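Local coordinates for protein glycerophosphodiester phosphodiesterase (PDB 3NO3) that belongs to the glycerophosphodiester phosphodiesterase family, folds as a TIM-type beta/alpha barrel and carries a bound magnesium ion, at residues K96-I101 against A130-Y135; N22-L27 against E86-R91; G196-V201 against G217-T222. All blocks are in the same frame, centred on the assembly; numbering follows the deposited sequence.

Contact 1 of 3, residues K96-I101 against A130-Y135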
loop_
_atom_site.group_PDB
_atom_site.type_symbol
_atom_site.label_atom_id
_atom_site.label_comp_id
_atom_site.label_asym_id
_atom_site.label_seq_id
_atom_site.Cartn_x
_atom_site.Cartn_y
_atom_site.Cartn_z
ATOM N N LYS A 96 11.413 -7.555 -10.571
ATOM C CA LYS A 96 11.513 -8.693 -9.645
ATOM C C LYS A 96 11.894 -8.364 -8.188
ATOM O O LYS A 96 11.525 -9.073 -7.254
ATOM C CB LYS A 96 12.518 -9.731 -10.197
ATOM C CG LYS A 96 12.156 -10.319 -11.584
ATOM C CD LYS A 96 10.817 -11.054 -11.594
ATOM C CE LYS A 96 10.527 -11.719 -12.992
ATOM N NZ LYS A 96 9.215 -12.459 -13.022
ATOM N N ASN A 97 12.609 -7.277 -8.015
ATOM C CA ASN A 97 13.107 -6.868 -6.717
ATOM C C ASN A 97 12.062 -6.272 -5.733
ATOM O O ASN A 97 12.413 -6.014 -4.586
ATOM C CB ASN A 97 14.233 -5.821 -6.952
ATOM C CG ASN A 97 13.704 -4.515 -7.669
ATOM O OD1 ASN A 97 12.664 -4.560 -8.381
ATOM N ND2 ASN A 97 14.439 -3.389 -7.508
ATOM N N ILE A 98 10.822 -6.020 -6.148
ATOM C CA ILE A 98 9.970 -5.148 -5.353
ATOM C C ILE A 98 8.668 -5.802 -4.896
ATOM O O ILE A 98 8.056 -6.567 -5.615
ATOM C CB ILE A 98 9.758 -3.815 -6.084
ATOM C CG1 ILE A 98 9.380 -2.690 -5.108
ATOM C CG2 ILE A 98 8.777 -3.936 -7.234
ATOM C CD1 ILE A 98 9.918 -1.352 -5.587
ATOM N N ARG A 99 8.328 -5.518 -3.650
ATOM C CA ARG A 99 7.114 -5.960 -3.010
ATOM C C ARG A 99 5.970 -5.026 -3.419
ATOM O O ARG A 99 6.170 -3.812 -3.506
ATOM C CB ARG A 99 7.310 -5.858 -1.506
ATOM C CG ARG A 99 6.410 -6.689 -0.710
ATOM C CD ARG A 99 6.932 -8.093 -0.674
ATOM N NE ARG A 99 5.975 -8.881 0.063
ATOM C CZ ARG A 99 6.005 -10.189 0.181
ATOM N NH1 ARG A 99 7.010 -10.918 -0.349
ATOM N NH2 ARG A 99 5.043 -10.763 0.907
ATOM N N LEU A 100 4.789 -5.590 -3.660
ATOM C CA LEU A 100 3.626 -4.835 -4.096
ATOM C C LEU A 100 2.724 -4.592 -2.896
ATOM O O LEU A 100 2.216 -5.531 -2.317
ATOM C CB LEU A 100 2.930 -5.589 -5.231
ATOM C CG LEU A 100 3.854 -5.912 -6.432
ATOM C CD1 LEU A 100 3.039 -6.555 -7.499
ATOM C CD2 LEU A 100 4.548 -4.600 -6.988
ATOM N N ILE A 101 2.583 -3.326 -2.491
ATOM C CA ILE A 101 1.793 -2.942 -1.334
ATOM C C ILE A 101 0.449 -2.415 -1.863
ATOM O O ILE A 101 0.338 -1.290 -2.287
ATOM C CB ILE A 101 2.515 -1.910 -0.424
ATOM C CG1 ILE A 101 3.950 -2.360 -0.076
ATOM C CG2 ILE A 101 1.709 -1.694 0.834
ATOM C CD1 ILE A 101 4.094 -3.736 0.595
ATOM N N ALA A 130 0.983 -13.502 -6.227
ATOM C CA ALA A 130 0.524 -13.697 -4.845
ATOM C C ALA A 130 1.671 -13.752 -3.816
ATOM O O ALA A 130 1.510 -13.298 -2.691
ATOM C CB ALA A 130 -0.369 -14.965 -4.730
ATOM N N LYS A 131 2.824 -14.302 -4.206
ATOM C CA LYS A 131 4.015 -14.323 -3.353
ATOM C C LYS A 131 4.593 -12.957 -3.044
ATOM O O LYS A 131 5.272 -12.832 -2.036
ATOM C CB LYS A 131 5.149 -15.172 -3.927
ATOM C CG LYS A 131 4.851 -16.644 -4.087
ATOM C CD LYS A 131 6.030 -17.339 -4.859
ATOM C CE LYS A 131 5.910 -18.851 -4.864
ATOM N NZ LYS A 131 4.575 -19.271 -5.396
ATOM N N ARG A 132 4.353 -11.962 -3.891
ATOM C CA ARG A 132 4.969 -10.630 -3.727
ATOM C C ARG A 132 3.974 -9.515 -3.411
ATOM O O ARG A 132 4.388 -8.366 -3.334
ATOM C CB ARG A 132 5.742 -10.244 -5.008
ATOM C CG ARG A 132 6.751 -11.174 -5.473
ATOM C CD ARG A 132 7.330 -10.838 -6.892
ATOM N NE ARG A 132 7.389 -9.421 -7.100
ATOM C CZ ARG A 132 7.475 -8.810 -8.277
ATOM N NH1 ARG A 132 7.641 -9.461 -9.451
ATOM N NH2 ARG A 132 7.453 -7.497 -8.246
ATOM N N THR A 133 2.700 -9.838 -3.164
ATOM C CA THR A 133 1.666 -8.856 -2.933
ATOM C C THR A 133 1.112 -8.925 -1.503
ATOM O O THR A 133 0.588 -9.961 -1.061
ATOM C CB THR A 133 0.503 -9.030 -3.962
ATOM O OG1 THR A 133 1.037 -8.980 -5.298
ATOM C CG2 THR A 133 -0.557 -7.966 -3.788
ATOM N N ASP A 134 1.229 -7.806 -0.809
ATOM C CA ASP A 134 0.737 -7.589 0.556
ATOM C C ASP A 134 -0.462 -6.647 0.462
ATOM O O ASP A 134 -0.454 -5.718 -0.337
ATOM C CB ASP A 134 1.817 -6.913 1.416
ATOM C CG ASP A 134 3.092 -7.721 1.554
ATOM O OD1 ASP A 134 3.190 -8.914 1.136
ATOM O OD2 ASP A 134 4.029 -7.125 2.122
ATOM N N TYR A 135 -1.516 -6.898 1.238
ATOM C CA TYR A 135 -2.732 -6.099 1.176
ATOM C C TYR A 135 -2.849 -5.172 2.388
ATOM O O TYR A 135 -2.477 -5.543 3.543
ATOM C CB TYR A 135 -3.968 -7.027 1.137
ATOM C CG TYR A 135 -3.998 -7.946 -0.053
ATOM C CD1 TYR A 135 -4.261 -7.445 -1.335
ATOM C CD2 TYR A 135 -3.767 -9.304 0.086
ATOM C CE1 TYR A 135 -4.294 -8.275 -2.455
ATOM C CE2 TYR A 135 -3.765 -10.172 -1.060
ATOM C CZ TYR A 135 -4.025 -9.629 -2.334
ATOM O OH TYR A 135 -4.087 -10.465 -3.456
HETATM O O HOH W 1 7.795 -12.498 -9.994
HETATM O O HOH W 2 5.284 -14.064 0.634
#
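Arg99 and Asp134 form a salt bridge between neighbouring parallel strands of the TIM barrel, the two strands of the beta-alpha-beta unit 99-104, 110-126, 133-137. The guanidinium meets the carboxylate side-on: NE and NH2 of Arg99 both reach Asp134 OD1, at 3.0 and 2.6 Å, with NH2 on its syn lone pair and NE above the carboxylate plane. The Arg99 chain leaves with CG anti to the backbone N (chi1 -159°) and then bends at chi2, which turns its end back over the Arg132 backbone.

Backbone bonds set the parallel register. Leu100 N donates to Arg132 O at 2.8 Å, and Asp134 N to Leu100 O at 2.9 Å, so Leu100 pairs with Thr133; the next pair, Ile101 with Asp134, is completed by the backbone bond of Asp134 to Phe102. Ile101 CD1 lies 3.7 Å from Asp134 OD2. On the other face Leu100 borders Thr133 and packs on Leu89 and Ala92 of helix 85-94.

Before the strands, Arg132 lies across Lys96 and Ile98, with Lys96 O above the centre of its guanidinium. Arg132 NH2 bonds Ala92 O. Arg132 NE and NH2 converge on a single acceptor, Ile98 O, at 3.3 and 2.9 Å.

Contact 2 of 3, residues N22-L27 against E86-R91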
loop_
_atom_site.group_PDB
_atom_site.type_symbol
_atom_site.label_atom_id
_atom_site.label_comp_id
_atom_site.label_asym_id
_atom_site.label_seq_id
_atom_site.Cartn_x
_atom_site.Cartn_y
_atom_site.Cartn_z
ATOM N N ASN A 22 0.729 6.820 -8.420
ATOM C CA ASN A 22 -0.042 5.644 -8.887
ATOM C C ASN A 22 0.072 5.368 -10.383
ATOM O O ASN A 22 -0.913 5.067 -11.074
ATOM C CB ASN A 22 -1.519 5.762 -8.434
ATOM C CG ASN A 22 -1.722 5.396 -6.971
ATOM O OD1 ASN A 22 -1.259 4.368 -6.560
ATOM N ND2 ASN A 22 -2.451 6.208 -6.202
ATOM N N SER A 23 1.293 5.514 -10.894
ATOM C CA SER A 23 1.564 5.429 -12.335
ATOM C C SER A 23 2.542 4.283 -12.627
ATOM O O SER A 23 3.193 3.738 -11.727
ATOM C CB SER A 23 2.151 6.765 -12.828
ATOM O OG SER A 23 3.436 7.026 -12.315
ATOM N N ILE A 24 2.645 3.941 -13.900
ATOM C CA ILE A 24 3.635 2.994 -14.386
ATOM C C ILE A 24 5.040 3.545 -14.077
ATOM O O ILE A 24 5.887 2.831 -13.509
ATOM C CB ILE A 24 3.454 2.737 -15.876
ATOM C CG1 ILE A 24 2.097 2.027 -16.132
ATOM C CG2 ILE A 24 4.740 2.034 -16.465
ATOM C CD1 ILE A 24 1.922 0.627 -15.521
ATOM N N ARG A 25 5.244 4.849 -14.321
ATOM C CA ARG A 25 6.520 5.492 -14.061
ATOM C C ARG A 25 6.887 5.422 -12.578
ATOM O O ARG A 25 8.017 5.149 -12.261
ATOM C CB ARG A 25 6.475 6.939 -14.566
ATOM C CG ARG A 25 7.681 7.809 -14.326
ATOM C CD ARG A 25 8.930 7.480 -15.084
ATOM N NE ARG A 25 9.756 8.697 -15.253
ATOM C CZ ARG A 25 10.989 8.743 -15.764
ATOM N NH1 ARG A 25 11.599 9.923 -15.882
ATOM N NH2 ARG A 25 11.630 7.641 -16.153
ATOM N N SER A 26 5.923 5.648 -11.676
ATOM C CA SER A 26 6.233 5.637 -10.227
ATOM C C SER A 26 6.596 4.244 -9.699
ATOM O O SER A 26 7.487 4.116 -8.856
ATOM C CB SER A 26 5.145 6.328 -9.386
ATOM O OG SER A 26 3.934 5.557 -9.219
ATOM N N LEU A 27 5.928 3.229 -10.237
ATOM C CA LEU A 27 6.236 1.841 -9.960
ATOM C C LEU A 27 7.664 1.519 -10.465
ATOM O O LEU A 27 8.446 0.913 -9.732
ATOM C CB LEU A 27 5.218 0.931 -10.642
ATOM C CG LEU A 27 5.476 -0.574 -10.613
ATOM C CD1 LEU A 27 5.496 -1.096 -9.209
ATOM C CD2 LEU A 27 4.440 -1.244 -11.475
ATOM N N GLU A 86 -4.608 -4.752 -14.028
ATOM C CA GLU A 86 -3.924 -5.692 -14.890
ATOM C C GLU A 86 -2.658 -5.115 -15.504
ATOM O O GLU A 86 -1.639 -5.793 -15.508
ATOM C CB GLU A 86 -4.839 -6.141 -16.013
ATOM C CG GLU A 86 -4.247 -7.200 -16.949
ATOM C CD GLU A 86 -5.132 -7.522 -18.154
ATOM O OE1 GLU A 86 -5.874 -6.614 -18.643
ATOM O OE2 GLU A 86 -5.046 -8.710 -18.635
ATOM N N GLN A 87 -2.750 -3.917 -16.060
ATOM C CA GLN A 87 -1.539 -3.239 -16.603
ATOM C C GLN A 87 -0.467 -3.022 -15.541
ATOM O O GLN A 87 0.766 -3.170 -15.794
ATOM C CB GLN A 87 -1.909 -1.881 -17.200
ATOM C CG GLN A 87 -2.653 -1.994 -18.546
ATOM C CD GLN A 87 -3.462 -0.787 -18.907
ATOM O OE1 GLN A 87 -3.422 0.255 -18.228
ATOM N NE2 GLN A 87 -4.179 -0.894 -20.012
ATOM N N TYR A 88 -0.906 -2.640 -14.351
ATOM C CA TYR A 88 0.012 -2.344 -13.229
ATOM C C TYR A 88 0.753 -3.600 -12.862
ATOM O O TYR A 88 1.992 -3.583 -12.725
ATOM C CB TYR A 88 -0.739 -1.749 -12.008
ATOM C CG TYR A 88 -0.000 -0.610 -11.329
ATOM C CD1 TYR A 88 0.049 0.641 -11.915
ATOM C CD2 TYR A 88 0.650 -0.784 -10.110
ATOM C CE1 TYR A 88 0.725 1.716 -11.320
ATOM C CE2 TYR A 88 1.316 0.294 -9.502
ATOM C CZ TYR A 88 1.340 1.530 -10.109
ATOM O OH TYR A 88 2.052 2.570 -9.523
ATOM N N LEU A 89 0.011 -4.709 -12.771
ATOM C CA LEU A 89 0.582 -6.002 -12.459
ATOM C C LEU A 89 1.427 -6.602 -13.576
ATOM O O LEU A 89 2.424 -7.252 -13.273
ATOM C CB LEU A 89 -0.528 -6.986 -12.036
ATOM C CG LEU A 89 -1.268 -6.495 -10.773
ATOM C CD1 LEU A 89 -2.306 -7.526 -10.380
ATOM C CD2 LEU A 89 -0.340 -6.133 -9.587
ATOM N N LYS A 90 1.073 -6.380 -14.842
ATOM C CA LYS A 90 1.891 -6.867 -15.944
ATOM C C LYS A 90 3.280 -6.210 -15.855
ATOM O O LYS A 90 4.314 -6.868 -16.044
ATOM C CB LYS A 90 1.202 -6.581 -17.289
ATOM C CG LYS A 90 1.953 -7.001 -18.571
ATOM C CD LYS A 90 1.043 -6.895 -19.822
ATOM C CE LYS A 90 1.781 -7.074 -21.159
ATOM N NZ LYS A 90 2.859 -6.050 -21.394
ATOM N N ARG A 91 3.315 -4.913 -15.553
ATOM C CA ARG A 91 4.609 -4.208 -15.420
ATOM C C ARG A 91 5.378 -4.688 -14.174
ATOM O O ARG A 91 6.569 -4.974 -14.250
ATOM C CB ARG A 91 4.391 -2.677 -15.375
ATOM C CG ARG A 91 5.700 -1.820 -15.406
ATOM C CD ARG A 91 6.396 -1.895 -16.724
ATOM N NE ARG A 91 7.755 -1.370 -16.708
ATOM C CZ ARG A 91 8.868 -2.065 -16.434
ATOM N NH1 ARG A 91 8.856 -3.350 -16.071
ATOM N NH2 ARG A 91 10.042 -1.442 -16.501
#
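Tyr88 reaches from helix 85-94 to the start of helix 24-32, its ring packed against Ile24 and Leu27 and its hydroxyl at the first turn of the helix. It has the largest share of the buried surface. The apolar contacts are the main ones. Leu27 CD2 sits over one ring face, 4.2 Å from the centroid and 19° off the normal, a CH-pi contact displaced toward the rim. Leu27 CG is anti to the backbone N (chi1 172°), and with this turn CD2 also comes against Tyr88 O and the CB of Arg91. Ile24 and Tyr88 pass each other in opposite directions, as Leu27 and Tyr88 do; Ile24 CD1 lies on the same side of the ring as Leu27 CD2 but past the rim, 4.1 Å from Tyr88 CD1, while Ile24 CG2 touches the aliphatic CG of Arg91. The charged end of Arg91 continues to a salt bridge with Glu28, one turn further along helix 24-32.

Polar contact gathers round the tyrosine oxygen. Tyr88 OH lies 2.7 Å from Ser23 O, a weak hydrogen bond at best, since another acceptor could take the proton.

Within segment 22-27, reciprocal bonds fix the start of the helix: Ser26 N donates to Ser23 OG at 2.9 Å, and Ser23 N to Ser26 OG at 3.1 Å. Each hydroxyl has a further partner, Ser23 OG with Ala20 O and Ser26 OG with Arg11 O. Just before them, Asn22 ND2 bonds Asp41, a magnesium ligand, and so places this turn beside the metal site. The mutual serine bonds are those of a capping box, with Ser23 as N-cap, here met by the hydroxyl end of a tyrosine from helix 85-94.

Contact 3 of 3, residues G196-V201 against G217-T222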
loop_
_atom_site.group_PDB
_atom_site.type_symbol
_atom_site.label_atom_id
_atom_site.label_comp_id
_atom_site.label_asym_id
_atom_site.label_seq_id
_atom_site.Cartn_x
_atom_site.Cartn_y
_atom_site.Cartn_z
ATOM N N GLY A 196 4.484 -11.218 16.719
ATOM C CA GLY A 196 4.866 -11.757 15.422
ATOM C C GLY A 196 4.206 -11.069 14.220
ATOM O O GLY A 196 4.016 -11.704 13.184
HETATM N N MSE A 197 3.874 -9.785 14.367
HETATM C CA MSE A 197 3.244 -8.976 13.322
HETATM C C MSE A 197 4.230 -7.912 12.891
HETATM O O MSE A 197 5.144 -7.615 13.617
HETATM C CB MSE A 197 2.012 -8.214 13.837
HETATM C CG MSE A 197 1.274 -8.845 14.934
HETATM SE SE MSE A 197 -0.224 -7.791 15.476
HETATM C CE MSE A 197 -1.261 -8.190 13.867
ATOM N N THR A 198 3.984 -7.313 11.740
ATOM C CA THR A 198 4.739 -6.131 11.272
ATOM C C THR A 198 4.075 -4.773 11.628
ATOM O O THR A 198 2.845 -4.672 11.797
ATOM C CB THR A 198 5.040 -6.188 9.783
ATOM O OG1 THR A 198 3.816 -6.147 9.029
ATOM C CG2 THR A 198 5.836 -7.444 9.500
ATOM N N SER A 199 4.912 -3.748 11.749
ATOM C CA SER A 199 4.447 -2.381 11.972
ATOM C C SER A 199 4.876 -1.541 10.765
ATOM O O SER A 199 6.017 -1.641 10.330
ATOM C CB SER A 199 5.027 -1.830 13.270
ATOM O OG SER A 199 6.420 -1.909 13.284
ATOM N N ASN A 200 3.958 -0.753 10.228
ATOM C CA ASN A 200 4.209 0.153 9.072
ATOM C C ASN A 200 3.606 1.502 9.481
ATOM O O ASN A 200 2.632 1.538 10.265
ATOM C CB ASN A 200 3.569 -0.468 7.828
ATOM C CG ASN A 200 3.849 0.270 6.503
ATOM O OD1 ASN A 200 4.492 1.335 6.420
ATOM N ND2 ASN A 200 3.345 -0.348 5.436
ATOM N N VAL A 201 4.241 2.601 9.041
ATOM C CA VAL A 201 3.778 3.931 9.395
ATOM C C VAL A 201 3.684 4.805 8.133
ATOM O O VAL A 201 4.545 4.718 7.269
ATOM C CB VAL A 201 4.676 4.580 10.491
ATOM C CG1 VAL A 201 6.152 4.779 10.019
ATOM C CG2 VAL A 201 4.054 5.880 10.988
ATOM N N GLY A 217 11.447 1.490 15.965
ATOM C CA GLY A 217 11.635 0.148 15.425
ATOM C C GLY A 217 10.564 -0.338 14.453
ATOM O O GLY A 217 10.360 -1.551 14.349
ATOM N N VAL A 218 9.858 0.570 13.768
ATOM C CA VAL A 218 8.884 0.181 12.737
ATOM C C VAL A 218 9.524 -0.688 11.650
ATOM O O VAL A 218 10.630 -0.422 11.212
ATOM C CB VAL A 218 8.165 1.391 12.033
ATOM C CG1 VAL A 218 7.309 2.156 13.034
ATOM C CG2 VAL A 218 9.191 2.367 11.318
ATOM N N ASP A 219 8.855 -1.754 11.251
ATOM C CA ASP A 219 9.365 -2.617 10.186
ATOM C C ASP A 219 9.408 -1.851 8.856
ATOM O O ASP A 219 10.340 -2.052 8.065
ATOM C CB ASP A 219 8.503 -3.865 9.976
ATOM C CG ASP A 219 8.514 -4.800 11.185
ATOM O OD1 ASP A 219 9.437 -5.615 11.311
ATOM O OD2 ASP A 219 7.570 -4.711 11.985
ATOM N N PHE A 220 8.405 -1.003 8.611
ATOM C CA PHE A 220 8.310 -0.247 7.349
ATOM C C PHE A 220 7.994 1.213 7.591
ATOM O O PHE A 220 7.285 1.548 8.532
ATOM C CB PHE A 220 7.239 -0.853 6.439
ATOM C CG PHE A 220 7.393 -2.333 6.190
ATOM C CD1 PHE A 220 8.415 -2.805 5.402
ATOM C CD2 PHE A 220 6.477 -3.270 6.724
ATOM C CE1 PHE A 220 8.563 -4.185 5.176
ATOM C CE2 PHE A 220 6.616 -4.617 6.480
ATOM C CZ PHE A 220 7.660 -5.082 5.731
ATOM N N ILE A 221 8.554 2.074 6.744
ATOM C CA ILE A 221 8.153 3.461 6.630
ATOM C C ILE A 221 7.565 3.681 5.217
ATOM O O ILE A 221 8.246 3.387 4.231
ATOM C CB ILE A 221 9.319 4.396 6.840
ATOM C CG1 ILE A 221 9.695 4.496 8.338
ATOM C CG2 ILE A 221 8.985 5.807 6.338
ATOM C CD1 ILE A 221 10.997 5.322 8.544
ATOM N N THR A 222 6.338 4.197 5.156
ATOM C CA THR A 222 5.646 4.556 3.916
ATOM C C THR A 222 5.829 6.044 3.737
ATOM O O THR A 222 5.466 6.834 4.616
ATOM C CB THR A 222 4.149 4.164 3.943
ATOM O OG1 THR A 222 4.054 2.745 4.013
ATOM C CG2 THR A 222 3.399 4.652 2.666
HETATM O O HOH W 3 7.309 -6.123 14.222
#
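Val201 and Phe220 lie on adjacent parallel strands of the TIM barrel, 198-202 and 220-223, which helix 207-216 links in a beta-alpha-beta unit. Val201 loses the most surface here. Its CG1, set between the backbone N and carbonyl carbon (chi1 62°), reaches Ile221 CG1 at 3.9 Å and Val218 CG2 at 4.1 Å, and all three residues belong to an apolar layer facing helix 207-216, where Met213 packs on Val201 and Val218. Its carbonyl also takes a bond from Thr222 N at 2.8 Å.

Phe220, on the other face of the sheet, presents the edge of its ring to Asn200 CB, and the amide and ring planes stand 64° apart. CE2 of the ring approaches Thr198 CB, and Tyr36 stacks on the aromatic ring. The backbone N of Phe220 donates to Ser199 O at 3.0 Å.

Ser199 joins the strand start to the turn that follows helix 207-216. Gly217 ends that helix in a Schellman motif, and past it the chain turns back so that Asp219 can meet the serine twice: Asp219 N donates to Ser199 OG, and Ser199 N to Asp219 OD2 at 2.8 Å. A water also links OD2 to Met197 O. At the opposite end of the pairing, close to a bound glycerol, the hydroxyl of Thr222 donates through OG1 to Asn200 OD1 at 2.8 Å.

In the fold
All three contacts belong to one TIM barrel. Contacts 1 and 3 are both pairings of adjacent parallel strands in the barrel sheet, with centres about 16 Å apart and nearest atoms about 5 Å apart, so they do not touch. Contact 2 is a helix packing outside that sheet, and it meets contact 1 directly: Leu100 CD1 lies 4.0 Å from Leu89 CD2, and helix 85-94 is followed in the chain by strand 99-104. The centres of contacts 2 and 3 are about 24 Å apart, on opposite sides of the chain centre. The magnesium ion held by Glu39, Asp41 and Glu103 is about 6 Å from the Asn22 side chain and about 7 Å from that of Thr222.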